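Local coordinates for protein N-Acetyltransferase, PseH (Campylobacter jejuni subsp. jejuni PT14, PDB 4XPL) that transfers an acetyl group from acetyl coenzyme A, probably to N-4 of UDP-4-amino-4,6-dideoxy-beta-L-AltNAc, on the route to pseudaminic acid that modifies flagellin, at residues 65-75 against 91-102; 131-140 against 147-155. The protein carries 8 engineered substitutions. One frame throughout, in Å; residues are numbered along the deposited sequence.

Contact 1: residues 65-75 against 91-102; sequences VFQDEQIIGVI and AKPNLKGVGQIL. With ACO (acetyl coenzyme *a), chain B.
Ile-72 is the hub on which the loop and helix of 91-102 settle against the hairpin of 65-75. Its side chain has CG1 between the backbone N and the carbonyl carbon (chi1 60°), which carries CD1 toward the first turn of helix 99-114, where it meets Ile-101 CG2 at 3.5 Å, the two side chains crossing at about a right angle. Leu-95 comes from the loop, its CD1 lying 3.9 Å from Ile-72 CG2. Deeper in, Leu-102 pushes CD2 against Val-65, 4.0 Å from its CB, while Ile-75 CG2 rests on the base of the same leucine. Gly-73 passes beneath Leu-102 without a side chain; with Ile-72 it faces Val-65, two residues against one, as in a beta bulge. Val-65, Ile-72, Ile-75 and Leu-102 are buried, with Ile-101 and Leu-95 at the margin.

The other half is looser. Gln-67 extends its chain to lay NE2 across Ile-101, 3.3 Å from CD1, and the aliphatic stem of Lys-92 runs past the backbone of Ile-71, CD at 3.3 Å from its O, before NZ hydrogen-bonds Asn-94 OD1.

One backbone hydrogen bond links the segments: Lys-92 N to Ile-72 O, 3.0 Å and nearly straight (174°), though the donor stands 48° above the carbonyl plane. Just before it, Ala-91 N holds the pantetheine carbonyl O9P of acetyl coenzyme A at 2.8 Å. Beyond, Asn-94 to Gly-99 match the GNAT Gln/Arg-x-x-Gly-x-Gly/Ala signature but for the leading asparagine, and Gly-97 N reaches pyrophosphate oxygen O5A at 2.8 Å, with Lys-96 NZ bonded to O1A. Apolar contacts thus set the loop and helix start on the sheet, so that backbone N-H groups, probably helped by the helix dipole and the lysine charge, can receive the pyrophosphate.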
# COMPACT_ATOMS: atom_id res chain seq x y z
N VAL A 65 6.55 -0.58 -6.07
CA VAL A 65 7.78 -0.00 -5.53
C VAL A 65 9.01 -0.74 -6.05
O VAL A 65 9.10 -1.95 -5.95
CB VAL A 65 7.78 -0.03 -4.00
CG1 VAL A 65 9.10 0.63 -3.43
CG2 VAL A 65 6.48 0.67 -3.47
N PHE A 66 9.96 0.04 -6.58
CA PHE A 66 11.19 -0.48 -7.08
C PHE A 66 12.38 -0.03 -6.22
O PHE A 66 12.44 1.11 -5.72
CB PHE A 66 11.42 0.03 -8.51
CG PHE A 66 10.49 -0.56 -9.55
CD1 PHE A 66 9.19 -0.13 -9.65
CD2 PHE A 66 10.95 -1.49 -10.48
CE1 PHE A 66 8.34 -0.64 -10.62
CE2 PHE A 66 10.11 -2.01 -11.44
CZ PHE A 66 8.79 -1.58 -11.49
N GLN A 67 13.34 -0.93 -6.09
CA GLN A 67 14.62 -0.63 -5.47
C GLN A 67 15.65 -1.02 -6.53
O GLN A 67 15.75 -2.18 -6.91
CB GLN A 67 14.78 -1.44 -4.18
CG GLN A 67 16.17 -1.32 -3.50
CD GLN A 67 16.33 -2.28 -2.33
OE1 GLN A 67 16.38 -3.51 -2.50
NE2 GLN A 67 16.43 -1.71 -1.11
N ASP A 68 16.31 -0.00 -7.09
CA ASP A 68 17.33 -0.18 -8.11
C ASP A 68 16.82 -1.04 -9.26
O ASP A 68 17.52 -1.96 -9.70
CB ASP A 68 18.59 -0.83 -7.50
N GLU A 69 15.61 -0.74 -9.75
CA GLU A 69 15.04 -1.45 -10.92
C GLU A 69 14.50 -2.88 -10.62
O GLU A 69 13.98 -3.55 -11.51
CB GLU A 69 15.99 -1.47 -12.10
CG GLU A 69 16.78 -0.14 -12.40
CD GLU A 69 15.92 1.04 -12.92
OE1 GLU A 69 14.98 1.48 -12.21
OE2 GLU A 69 16.24 1.55 -14.03
N GLN A 70 14.56 -3.30 -9.35
CA GLN A 70 13.91 -4.52 -8.89
C GLN A 70 12.60 -4.20 -8.16
O GLN A 70 12.60 -3.34 -7.30
CB GLN A 70 14.82 -5.27 -7.92
CG GLN A 70 15.98 -5.98 -8.57
CD GLN A 70 15.53 -7.05 -9.53
OE1 GLN A 70 14.59 -7.78 -9.24
NE2 GLN A 70 16.17 -7.13 -10.68
N ILE A 71 11.52 -4.92 -8.47
CA ILE A 71 10.27 -4.78 -7.71
C ILE A 71 10.45 -5.32 -6.30
O ILE A 71 10.96 -6.43 -6.15
CB ILE A 71 9.09 -5.50 -8.41
CG1 ILE A 71 8.74 -4.81 -9.73
CG2 ILE A 71 7.85 -5.53 -7.52
CD1 ILE A 71 7.96 -5.69 -10.72
N ILE A 72 10.05 -4.55 -5.26
CA ILE A 72 10.09 -5.04 -3.89
C ILE A 72 8.74 -5.12 -3.17
O ILE A 72 8.65 -5.79 -2.14
CB ILE A 72 11.10 -4.26 -3.03
CG1 ILE A 72 10.80 -2.76 -2.95
CG2 ILE A 72 12.56 -4.50 -3.66
CD1 ILE A 72 11.48 -2.07 -1.71
N GLY A 73 7.71 -4.49 -3.71
CA GLY A 73 6.38 -4.60 -3.12
C GLY A 73 5.43 -3.60 -3.73
O GLY A 73 5.75 -2.94 -4.74
N VAL A 74 4.26 -3.54 -3.11
CA VAL A 74 3.21 -2.60 -3.50
C VAL A 74 2.81 -1.80 -2.27
O VAL A 74 2.73 -2.34 -1.13
CB VAL A 74 1.99 -3.37 -4.07
CG1 VAL A 74 0.66 -2.52 -4.07
CG2 VAL A 74 2.31 -3.93 -5.46
N ILE A 75 2.52 -0.53 -2.48
CA ILE A 75 1.89 0.28 -1.44
C ILE A 75 0.63 0.94 -1.96
O ILE A 75 0.47 1.09 -3.15
CB ILE A 75 2.88 1.33 -0.86
CG1 ILE A 75 3.34 2.33 -1.92
CG2 ILE A 75 4.07 0.64 -0.19
CD1 ILE A 75 4.16 3.52 -1.35
N ALA A 91 4.63 -6.90 0.66
CA ALA A 91 5.98 -7.23 0.17
C ALA A 91 5.89 -8.25 -0.97
O ALA A 91 5.00 -9.11 -0.97
CB ALA A 91 6.89 -7.76 1.30
N LYS A 92 6.77 -8.13 -1.95
CA LYS A 92 6.93 -9.17 -2.94
C LYS A 92 7.15 -10.45 -2.13
O LYS A 92 7.93 -10.43 -1.16
CB LYS A 92 8.10 -8.85 -3.89
CG LYS A 92 8.31 -9.82 -5.06
CD LYS A 92 9.31 -9.25 -6.07
CE LYS A 92 9.35 -10.04 -7.37
NZ LYS A 92 9.77 -11.45 -7.15
N PRO A 93 6.44 -11.55 -2.46
CA PRO A 93 6.44 -12.68 -1.51
C PRO A 93 7.76 -13.42 -1.32
O PRO A 93 7.90 -14.06 -0.30
CB PRO A 93 5.40 -13.67 -2.10
CG PRO A 93 4.55 -12.81 -3.00
CD PRO A 93 5.44 -11.74 -3.53
N ASN A 94 8.70 -13.36 -2.27
CA ASN A 94 10.00 -14.03 -2.06
C ASN A 94 11.01 -13.20 -1.25
O ASN A 94 12.09 -13.69 -0.97
CB ASN A 94 10.68 -14.46 -3.39
CG ASN A 94 11.03 -13.28 -4.26
OD1 ASN A 94 10.26 -12.36 -4.34
ND2 ASN A 94 12.21 -13.30 -4.91
N LEU A 95 10.66 -11.98 -0.86
CA LEU A 95 11.58 -11.06 -0.18
C LEU A 95 11.23 -10.85 1.28
O LEU A 95 10.07 -10.88 1.67
CB LEU A 95 11.57 -9.70 -0.87
CG LEU A 95 11.85 -9.71 -2.37
CD1 LEU A 95 11.84 -8.22 -2.88
CD2 LEU A 95 13.14 -10.38 -2.74
N LYS A 96 12.24 -10.60 2.09
CA LYS A 96 12.07 -10.43 3.53
C LYS A 96 12.81 -9.16 3.89
O LYS A 96 13.86 -8.84 3.31
CB LYS A 96 12.73 -11.62 4.24
CG LYS A 96 12.42 -11.76 5.72
CD LYS A 96 12.89 -13.10 6.24
CE LYS A 96 12.99 -13.10 7.75
NZ LYS A 96 11.66 -12.85 8.39
N GLY A 97 12.31 -8.46 4.88
CA GLY A 97 12.99 -7.29 5.41
C GLY A 97 12.74 -6.05 4.56
O GLY A 97 13.51 -5.10 4.65
N VAL A 98 11.71 -6.04 3.72
CA VAL A 98 11.44 -4.87 2.88
C VAL A 98 10.28 -4.03 3.43
O VAL A 98 10.02 -2.96 2.92
CB VAL A 98 11.14 -5.24 1.40
CG1 VAL A 98 12.38 -5.93 0.74
CG2 VAL A 98 9.91 -6.11 1.29
N GLY A 99 9.60 -4.52 4.46
CA GLY A 99 8.52 -3.76 5.09
C GLY A 99 8.88 -2.35 5.53
O GLY A 99 8.12 -1.42 5.28
N GLN A 100 10.05 -2.19 6.13
CA GLN A 100 10.51 -0.87 6.57
C GLN A 100 10.70 0.09 5.40
O GLN A 100 10.35 1.26 5.50
CB GLN A 100 11.77 -0.95 7.42
CG GLN A 100 12.18 0.41 8.03
CD GLN A 100 11.10 1.04 8.88
OE1 GLN A 100 10.54 0.37 9.76
NE2 GLN A 100 10.81 2.33 8.65
N ILE A 101 11.23 -0.41 4.29
CA ILE A 101 11.38 0.40 3.09
C ILE A 101 10.03 0.86 2.58
O ILE A 101 9.83 2.05 2.28
CB ILE A 101 12.06 -0.39 1.97
CG1 ILE A 101 13.48 -0.75 2.42
CG2 ILE A 101 12.04 0.44 0.68
CD1 ILE A 101 14.33 -1.55 1.41
N LEU A 102 9.08 -0.07 2.50
CA LEU A 102 7.73 0.27 2.09
C LEU A 102 7.08 1.28 3.03
O LEU A 102 6.41 2.21 2.56
CB LEU A 102 6.85 -0.96 1.95
CG LEU A 102 7.33 -2.11 1.06
CD1 LEU A 102 6.34 -3.30 1.05
CD2 LEU A 102 7.63 -1.59 -0.36
N1A ACO B . 5.60 -10.66 16.86
C2A ACO B . 6.29 -9.50 16.79
N3A ACO B . 7.11 -9.21 15.76
C4A ACO B . 7.29 -10.06 14.71
C5A ACO B . 6.57 -11.34 14.72
C6A ACO B . 5.69 -11.61 15.89
N6A ACO B . 4.98 -12.76 16.01
N7A ACO B . 6.93 -11.99 13.59
C8A ACO B . 7.81 -11.19 12.91
N9A ACO B . 8.02 -10.04 13.59
C1B ACO B . 8.89 -8.88 13.21
C2B ACO B . 10.19 -9.27 12.52
O2B ACO B . 11.17 -9.74 13.45
C3B ACO B . 10.57 -7.95 11.87
O3B ACO B . 11.25 -7.17 12.85
P3B ACO B . 12.15 -5.87 12.51
O7A ACO B . 11.19 -4.86 11.86
O8A ACO B . 12.60 -5.42 13.88
O9A ACO B . 13.26 -6.36 11.61
C4B ACO B . 9.23 -7.33 11.48
O4B ACO B . 8.24 -7.97 12.30
C5B ACO B . 8.92 -7.51 9.99
O5B ACO B . 9.10 -8.88 9.59
P1A ACO B . 9.74 -9.34 8.18
O1A ACO B . 9.71 -10.84 8.07
O2A ACO B . 11.03 -8.58 7.94
O3A ACO B . 8.60 -8.96 7.11
P2A ACO B . 8.73 -7.77 6.06
O4A ACO B . 9.28 -6.55 6.76
O5A ACO B . 9.48 -8.31 4.87
O6A ACO B . 7.20 -7.59 5.57
CBP ACO B . 4.90 -7.08 5.56
CCP ACO B . 6.14 -7.18 6.42
CDP ACO B . 5.17 -6.03 4.44
CEP ACO B . 3.72 -6.65 6.44
CAP ACO B . 4.66 -8.48 4.97
OAP ACO B . 4.53 -9.46 6.03
C9P ACO B . 3.46 -8.54 4.10
O9P ACO B . 3.48 -8.10 2.95
N8P ACO B . 2.38 -9.14 4.62
C7P ACO B . 1.17 -9.37 3.85
C6P ACO B . 0.44 -8.04 3.55
C5P ACO B . 0.04 -7.33 4.83
O5P ACO B . -0.34 -7.96 5.82
N4P ACO B . 0.07 -5.99 4.81
C3P ACO B . -0.54 -5.22 5.90
C2P ACO B . -2.06 -5.08 5.68
S1P ACO B . -2.29 -4.04 4.25
C ACO B . -2.67 -5.05 2.99
O ACO B . -2.70 -6.28 3.15
CH3 ACO B . -2.94 -4.41 1.65

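Contact 2: residues 131-140 against 147-155; sequences LKLYQQNHFT and DFYYVYLKQ. Engineered in segment 147-155: Tyr-150 (natural residue His), Val-151 (natural residue Ile), Tyr-152 (natural residue Cys). With ACO (acetyl coenzyme *a), chain B.
A Schellman motif ends helix 128-136 of the GNAT fold, and the chain leaving it passes into an antiparallel pairing with strand 148-154, where Phe-139 and Leu-153 meet. His-138, at positive phi, makes the reversal. The strand backbone places Leu-153 CB over one face of the Phe-139 ring, 3.6 Å from the centroid and 16° off the normal, a CH-pi contact. With CG trans to the backbone N (chi1 -178°), the same leucine sends CD1 up to the helix end, 3.4 Å from His-138 O.

Val-151, an engineered residue, touches two rings with CG2, 3.7 Å from Tyr-134 CD2 and 3.8 Å from Phe-139 CD2, obliquely to each. Farther along, Leu-131 CD1 touches the edge of the Tyr-149 ring at CD2, 3.6 Å away and near the ring plane. Phe-87 adds to this core, edge-to-face with Tyr-134.

At the exposed end the two backbones join in a hydrogen-bonded pair: Thr-140 N to Tyr-152 O and Tyr-152 N back to Thr-140 O, each 3.0 Å long. A water bridges three groups beside them. It donates to His-138 O at 2.7 Å and to Tyr-152 O, and accepts from Thr-140 OG1; Tyr-152 CE1, on a ring also engineered, approaches that hydroxyl obliquely.

On the helix's cofactor side, Gln-136 stretches out and gives NE2 to O7A of the 3'-phosphate of acetyl coenzyme A at 2.7 Å. The apolar seam and the backbone pair therefore fix the helix on the sheet, while the water ties the carbonyl of the reversal to the strand pair and the glutamine amide meets the phosphate through a neutral donor.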
# COMPACT_ATOMS: atom_id res chain seq x y z
N LEU A 131 1.62 -5.29 12.69
CA LEU A 131 1.52 -4.49 13.92
C LEU A 131 2.88 -4.03 14.43
O LEU A 131 3.05 -2.87 14.73
CB LEU A 131 0.81 -5.25 15.01
CG LEU A 131 -0.68 -5.34 14.75
CD1 LEU A 131 -1.29 -6.49 15.65
CD2 LEU A 131 -1.31 -3.97 15.01
N LYS A 132 3.82 -4.95 14.54
CA LYS A 132 5.17 -4.62 14.99
C LYS A 132 5.80 -3.53 14.11
O LYS A 132 6.43 -2.58 14.59
CB LYS A 132 6.01 -5.89 14.93
CG LYS A 132 7.47 -5.74 15.45
CD LYS A 132 7.46 -5.16 16.86
CE LYS A 132 8.68 -5.49 17.66
NZ LYS A 132 8.30 -5.39 19.11
N LEU A 133 5.59 -3.65 12.80
CA LEU A 133 6.16 -2.72 11.85
C LEU A 133 5.58 -1.34 12.06
O LEU A 133 6.30 -0.35 12.05
CB LEU A 133 5.86 -3.21 10.44
CG LEU A 133 6.67 -2.62 9.33
CD1 LEU A 133 8.16 -2.85 9.60
CD2 LEU A 133 6.19 -3.25 8.01
N TYR A 134 4.26 -1.28 12.26
CA TYR A 134 3.56 -0.01 12.50
C TYR A 134 4.00 0.62 13.81
O TYR A 134 4.26 1.83 13.88
CB TYR A 134 2.03 -0.22 12.49
CG TYR A 134 1.46 -0.69 11.15
CD1 TYR A 134 2.26 -0.78 10.01
CD2 TYR A 134 0.12 -1.06 11.03
CE1 TYR A 134 1.75 -1.22 8.81
CE2 TYR A 134 -0.40 -1.49 9.78
CZ TYR A 134 0.42 -1.56 8.69
OH TYR A 134 -0.07 -2.00 7.47
N GLN A 135 4.11 -0.19 14.86
CA GLN A 135 4.56 0.28 16.17
C GLN A 135 5.98 0.82 16.06
O GLN A 135 6.32 1.84 16.67
CB GLN A 135 4.51 -0.85 17.21
CG GLN A 135 5.20 -0.53 18.53
CD GLN A 135 6.43 -1.39 18.77
OE1 GLN A 135 6.31 -2.54 19.25
NE2 GLN A 135 7.62 -0.85 18.48
N GLN A 136 6.83 0.13 15.29
CA GLN A 136 8.21 0.59 15.11
C GLN A 136 8.30 1.94 14.40
O GLN A 136 9.28 2.65 14.53
CB GLN A 136 9.04 -0.45 14.35
CG GLN A 136 9.38 -1.67 15.20
CD GLN A 136 10.09 -2.77 14.43
OE1 GLN A 136 10.73 -3.63 15.04
NE2 GLN A 136 9.97 -2.76 13.12
N ASN A 137 7.28 2.28 13.62
CA ASN A 137 7.22 3.57 12.92
C ASN A 137 6.29 4.60 13.63
O ASN A 137 5.81 5.57 13.02
CB ASN A 137 6.82 3.35 11.46
CG ASN A 137 7.93 2.73 10.65
OD1 ASN A 137 8.78 3.44 10.13
ND2 ASN A 137 7.98 1.39 10.61
N HIS A 138 6.12 4.38 14.93
CA HIS A 138 5.43 5.29 15.89
C HIS A 138 3.92 5.39 15.73
O HIS A 138 3.30 6.31 16.26
CB HIS A 138 6.08 6.68 15.94
CG HIS A 138 7.57 6.64 15.98
ND1 HIS A 138 8.27 5.75 16.77
CD2 HIS A 138 8.49 7.40 15.36
CE1 HIS A 138 9.56 5.95 16.61
NE2 HIS A 138 9.73 6.95 15.76
N PHE A 139 3.33 4.40 15.06
CA PHE A 139 1.89 4.27 15.04
C PHE A 139 1.35 3.91 16.42
O PHE A 139 2.00 3.28 17.24
CB PHE A 139 1.43 3.23 13.99
CG PHE A 139 1.48 3.74 12.58
CD1 PHE A 139 2.69 3.79 11.89
CD2 PHE A 139 0.34 4.23 11.97
CE1 PHE A 139 2.74 4.28 10.61
CE2 PHE A 139 0.40 4.72 10.70
CZ PHE A 139 1.60 4.73 10.01
N THR A 140 0.14 4.37 16.69
CA THR A 140 -0.50 4.08 17.94
C THR A 140 -1.90 3.50 17.66
O THR A 140 -2.60 3.94 16.75
CB THR A 140 -0.44 5.30 18.90
OG1 THR A 140 -1.07 6.43 18.32
CG2 THR A 140 1.01 5.72 19.19
N ASP A 147 -12.59 -7.75 14.78
CA ASP A 147 -11.61 -8.24 13.82
C ASP A 147 -10.29 -7.46 13.82
O ASP A 147 -9.21 -8.04 13.60
CB ASP A 147 -12.17 -8.13 12.40
CG ASP A 147 -13.46 -8.89 12.22
OD1 ASP A 147 -13.47 -10.13 12.41
OD2 ASP A 147 -14.46 -8.24 11.84
N PHE A 148 -10.37 -6.14 14.02
CA PHE A 148 -9.25 -5.25 13.67
C PHE A 148 -8.69 -4.43 14.83
O PHE A 148 -9.40 -4.12 15.80
CB PHE A 148 -9.71 -4.28 12.56
CG PHE A 148 -10.22 -4.97 11.32
CD1 PHE A 148 -9.35 -5.67 10.49
CD2 PHE A 148 -11.57 -4.91 10.97
CE1 PHE A 148 -9.80 -6.30 9.33
CE2 PHE A 148 -12.04 -5.55 9.82
CZ PHE A 148 -11.15 -6.25 8.99
N TYR A 149 -7.41 -4.11 14.73
CA TYR A 149 -6.86 -2.96 15.43
C TYR A 149 -6.80 -1.83 14.43
O TYR A 149 -6.46 -2.06 13.26
CB TYR A 149 -5.44 -3.21 15.95
CG TYR A 149 -5.34 -4.23 17.05
CD1 TYR A 149 -6.13 -4.13 18.20
CD2 TYR A 149 -4.47 -5.29 16.94
CE1 TYR A 149 -6.03 -5.07 19.21
CE2 TYR A 149 -4.36 -6.22 17.94
CZ TYR A 149 -5.15 -6.13 19.06
OH TYR A 149 -5.03 -7.07 20.05
N TYR A 150 -7.04 -0.62 14.90
CA TYR A 150 -7.00 0.59 14.07
C TYR A 150 -5.84 1.44 14.57
O TYR A 150 -5.76 1.70 15.79
CB TYR A 150 -8.34 1.37 14.21
CG TYR A 150 -9.53 0.63 13.68
CD1 TYR A 150 -10.21 -0.30 14.46
CD2 TYR A 150 -10.00 0.86 12.37
CE1 TYR A 150 -11.30 -1.01 13.97
CE2 TYR A 150 -11.09 0.16 11.87
CZ TYR A 150 -11.73 -0.78 12.67
OH TYR A 150 -12.81 -1.47 12.18
N VAL A 151 -4.93 1.84 13.67
CA VAL A 151 -3.75 2.61 14.07
C VAL A 151 -3.65 3.93 13.33
O VAL A 151 -4.23 4.11 12.23
CB VAL A 151 -2.40 1.81 13.87
CG1 VAL A 151 -2.41 0.57 14.71
CG2 VAL A 151 -2.17 1.47 12.41
N TYR A 152 -2.97 4.88 13.95
CA TYR A 152 -2.74 6.16 13.32
C TYR A 152 -1.36 6.72 13.63
O TYR A 152 -0.74 6.38 14.63
CB TYR A 152 -3.80 7.20 13.73
CG TYR A 152 -3.51 7.86 15.06
CD1 TYR A 152 -3.85 7.25 16.26
CD2 TYR A 152 -2.85 9.09 15.12
CE1 TYR A 152 -3.56 7.85 17.49
CE2 TYR A 152 -2.57 9.69 16.34
CZ TYR A 152 -2.91 9.06 17.51
OH TYR A 152 -2.63 9.66 18.72
N LEU A 153 -0.92 7.60 12.73
CA LEU A 153 0.28 8.40 12.88
C LEU A 153 -0.04 9.82 12.39
O LEU A 153 -0.55 9.97 11.26
CB LEU A 153 1.41 7.82 12.03
CG LEU A 153 2.76 8.52 12.10
CD1 LEU A 153 3.39 8.37 13.50
CD2 LEU A 153 3.71 8.03 11.01
N LYS A 154 0.23 10.82 13.22
CA LYS A 154 0.02 12.24 12.87
C LYS A 154 1.34 12.95 12.69
O LYS A 154 2.27 12.74 13.47
CB LYS A 154 -0.76 13.00 13.95
CG LYS A 154 -2.21 12.74 13.96
CD LYS A 154 -3.00 13.94 14.48
CE LYS A 154 -4.40 13.53 14.93
NZ LYS A 154 -5.09 12.66 13.91
N GLN A 155 1.41 13.82 11.69
CA GLN A 155 2.61 14.58 11.38
C GLN A 155 2.85 15.66 12.43
O GLN A 155 4.00 15.93 12.80
CB GLN A 155 2.46 15.24 10.01
CG GLN A 155 3.69 15.98 9.52
CD GLN A 155 3.62 16.31 8.03
OE1 GLN A 155 2.54 16.44 7.44
NE2 GLN A 155 4.78 16.44 7.42
N1A ACO B . 5.60 -10.66 16.86
C2A ACO B . 6.29 -9.50 16.79
N3A ACO B . 7.11 -9.21 15.76
C4A ACO B . 7.29 -10.06 14.71
C5A ACO B . 6.57 -11.34 14.72
C6A ACO B . 5.69 -11.61 15.89
N6A ACO B . 4.98 -12.76 16.01
N7A ACO B . 6.93 -11.99 13.59
C8A ACO B . 7.81 -11.19 12.91
N9A ACO B . 8.02 -10.04 13.59
C1B ACO B . 8.89 -8.88 13.21
C2B ACO B . 10.19 -9.27 12.52
O2B ACO B . 11.17 -9.74 13.45
C3B ACO B . 10.57 -7.95 11.87
O3B ACO B . 11.25 -7.17 12.85
P3B ACO B . 12.15 -5.87 12.51
O7A ACO B . 11.19 -4.86 11.86
O8A ACO B . 12.60 -5.42 13.88
O9A ACO B . 13.26 -6.36 11.61
C4B ACO B . 9.23 -7.33 11.48
O4B ACO B . 8.24 -7.97 12.30
C5B ACO B . 8.92 -7.51 9.99
O5B ACO B . 9.10 -8.88 9.59
P1A ACO B . 9.74 -9.34 8.18
O1A ACO B . 9.71 -10.84 8.07
O2A ACO B . 11.03 -8.58 7.94
O3A ACO B . 8.60 -8.96 7.11
P2A ACO B . 8.73 -7.77 6.06
O4A ACO B . 9.28 -6.55 6.76
O5A ACO B . 9.48 -8.31 4.87
O6A ACO B . 7.20 -7.59 5.57
CBP ACO B . 4.90 -7.08 5.56
CCP ACO B . 6.14 -7.18 6.42
CDP ACO B . 5.17 -6.03 4.44
CEP ACO B . 3.72 -6.65 6.44
CAP ACO B . 4.66 -8.48 4.97
OAP ACO B . 4.53 -9.46 6.03
C9P ACO B . 3.46 -8.54 4.10
O9P ACO B . 3.48 -8.10 2.95
N8P ACO B . 2.38 -9.14 4.62
C7P ACO B . 1.17 -9.37 3.85
C6P ACO B . 0.44 -8.04 3.55
C5P ACO B . 0.04 -7.33 4.83
O5P ACO B . -0.34 -7.96 5.82
N4P ACO B . 0.07 -5.99 4.81
C3P ACO B . -0.54 -5.22 5.90
C2P ACO B . -2.06 -5.08 5.68
S1P ACO B . -2.29 -4.04 4.25
C ACO B . -2.67 -5.05 2.99
O ACO B . -2.70 -6.28 3.15
CH3 ACO B . -2.94 -4.41 1.65
O HOH W 1 0.97 7.73 16.56

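Contact 1 is the more buried of the two, contact 2 partly open, and they lie about 20 Å apart, centre to centre, with both reaching the same sheet. Contact 1 seats the start of helix 99-114 on the hairpin of strands 61-67 and 70-78; contact 2 seats the end of helix 128-136 on strand 148-154. Branched aliphatic side chains dominate the first, aromatic rings and a bridging water the second. Acetyl coenzyme A spans them: 91-102 takes its pantetheine and pyrophosphate largely by backbone N-H, 131-140 its 3'-phosphate by a side-chain amide. They also meet directly, through a probable hydrogen bond from Gln-100 NE2 to Asn-137 OD1 and packing of Leu-133 on Gly-99.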